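Local coordinates for protein O-methyltransferase, SAM-dependent (Legionella pneumophila subsp. pneumophila, PDB 3R3H) that probably transfers a methyl group from S-adenosylmethionine to a hydroxyl oxygen of an acceptor substrate, as expected of an O-methyltransferase, at residues Q50-Q53 against M54-R57. Residues are numbered along the deposited sequence; the frame is centred on the assembly and turned at random.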
loop_
_atom_site.group_PDB
_atom_site.type_symbol
_atom_site.label_atom_id
_atom_site.label_comp_id
_atom_site.label_asym_id
_atom_site.label_seq_id
_atom_site.Cartn_x
_atom_site.Cartn_y
_atom_site.Cartn_z
ATOM N N GLN A 50 9.788 3.344 2.370
ATOM C CA GLN A 50 9.499 4.221 1.262
ATOM C C GLN A 50 7.997 4.194 0.975
ATOM O O GLN A 50 7.429 5.177 0.490
ATOM C CB GLN A 50 10.307 3.796 0.046
ATOM C CG GLN A 50 10.008 4.617 -1.186
ATOM C CD GLN A 50 11.129 4.578 -2.206
ATOM O OE1 GLN A 50 10.917 4.846 -3.395
ATOM N NE2 GLN A 50 12.340 4.264 -1.743
ATOM N N PHE A 51 7.358 3.064 1.281
ATOM C CA PHE A 51 5.925 2.931 1.082
ATOM C C PHE A 51 5.234 3.793 2.120
ATOM O O PHE A 51 4.242 4.446 1.819
ATOM C CB PHE A 51 5.480 1.474 1.245
ATOM C CG PHE A 51 3.979 1.290 1.232
ATOM C CD1 PHE A 51 3.330 0.664 2.292
ATOM C CD2 PHE A 51 3.208 1.770 0.174
ATOM C CE1 PHE A 51 1.929 0.519 2.304
ATOM C CE2 PHE A 51 1.807 1.629 0.179
ATOM C CZ PHE A 51 1.172 1.002 1.249
ATOM N N MET A 52 5.769 3.786 3.341
ATOM C CA MET A 52 5.211 4.568 4.448
ATOM C C MET A 52 5.427 6.071 4.244
ATOM O O MET A 52 4.792 6.909 4.896
ATOM C CB MET A 52 5.829 4.124 5.783
ATOM C CG MET A 52 5.506 2.669 6.181
ATOM S SD MET A 52 5.927 2.274 7.894
ATOM C CE MET A 52 7.695 2.331 7.797
ATOM N N GLN A 53 6.341 6.404 3.339
ATOM C CA GLN A 53 6.630 7.796 3.005
ATOM C C GLN A 53 5.525 8.236 2.045
ATOM O O GLN A 53 5.031 9.364 2.113
ATOM C CB GLN A 53 7.974 7.905 2.287
ATOM C CG GLN A 53 9.181 7.781 3.168
ATOM C CD GLN A 53 10.442 8.132 2.425
ATOM O OE1 GLN A 53 11.326 8.799 2.967
ATOM N NE2 GLN A 53 10.533 7.692 1.171
ATOM N N MET A 54 5.175 7.331 1.134
ATOM C CA MET A 54 4.115 7.568 0.172
ATOM C C MET A 54 2.864 7.843 1.023
ATOM O O MET A 54 2.159 8.836 0.818
ATOM C CB MET A 54 3.923 6.312 -0.682
ATOM C CG MET A 54 2.773 6.364 -1.665
ATOM S SD MET A 54 3.247 6.896 -3.287
ATOM C CE MET A 54 3.061 8.637 -3.100
ATOM N N LEU A 55 2.627 6.970 2.001
ATOM C CA LEU A 55 1.474 7.076 2.883
ATOM C C LEU A 55 1.374 8.429 3.580
ATOM O O LEU A 55 0.276 8.993 3.720
ATOM C CB LEU A 55 1.520 5.956 3.921
ATOM C CG LEU A 55 1.474 4.542 3.330
ATOM C CD1 LEU A 55 1.764 3.522 4.413
ATOM C CD2 LEU A 55 0.120 4.283 2.699
ATOM N N ILE A 56 2.520 8.940 4.018
ATOM C CA ILE A 56 2.576 10.221 4.698
ATOM C C ILE A 56 2.184 11.358 3.758
ATOM O O ILE A 56 1.499 12.305 4.166
ATOM C CB ILE A 56 3.997 10.432 5.288
ATOM C CG1 ILE A 56 4.142 9.511 6.501
ATOM C CG2 ILE A 56 4.250 11.904 5.631
ATOM C CD1 ILE A 56 5.451 9.562 7.188
ATOM N N ARG A 57 2.605 11.261 2.501
ATOM C CA ARG A 57 2.277 12.286 1.519
ATOM C C ARG A 57 0.769 12.216 1.251
ATOM O O ARG A 57 0.079 13.241 1.245
ATOM C CB ARG A 57 3.051 12.043 0.221
ATOM C CG ARG A 57 4.567 11.993 0.365
ATOM C CD ARG A 57 5.175 11.215 -0.795
ATOM N NE ARG A 57 6.614 10.979 -0.652
ATOM C CZ ARG A 57 7.278 9.998 -1.276
ATOM N NH1 ARG A 57 6.637 9.149 -2.086
ATOM N NH2 ARG A 57 8.592 9.865 -1.104
#
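Over one face of the F51 ring sits the CD1 methyl of L55, 3.6 Å above the plane and displaced toward the rim, and over one face of the R57 guanidinium lie the backbone C of Q53 and N of M54, with CE of M54 in plane at its edge. F51–L55 and Q53–R57 are pairs four apart along the alpha helix 46-59, with M54, three before R57, contributing as well; the helix packs beside the central sheet of a class I SAM-dependent methyltransferase, a Rossmann-like fold with strand order 3-2-1-4-5-7-6. The F51–L55 pair is a CH-pi contact: CD1 of L55 stands 4.0 Å from the ring centroid, 26° off the normal. Both methyls of L55 lie on this one face, CD1 nearer the centre and CD2 out above the corner at CZ of F51, 3.7 Å from that atom. F51 meets them because its CG is anti to the backbone N (chi1 172°), which leans the ring along the helix toward the next turn. The same CD1 of L55 also packs on CG of M52.

On another side, R57 runs back over the turn before it, its chain extended from CG to NE past the carbonyl of Q53. Its guanidinium also makes a cation-pi contact with F204 of the second subunit, whose V205, L208 and Q218 pack on neighbouring residues. M52 and I56 turn instead into their own chain, against helix 73-80 and F141 and F139 of strand 137-143.

Four i to i+4 backbone bonds hold the turns. The straightest at the hydrogen, L55 N to F51 O at 3.0 Å, ties together the two residues of the CH-pi pair. I56 N meets O of M52 less directly, at 3.2 Å, lying 45° out of the carbonyl plane.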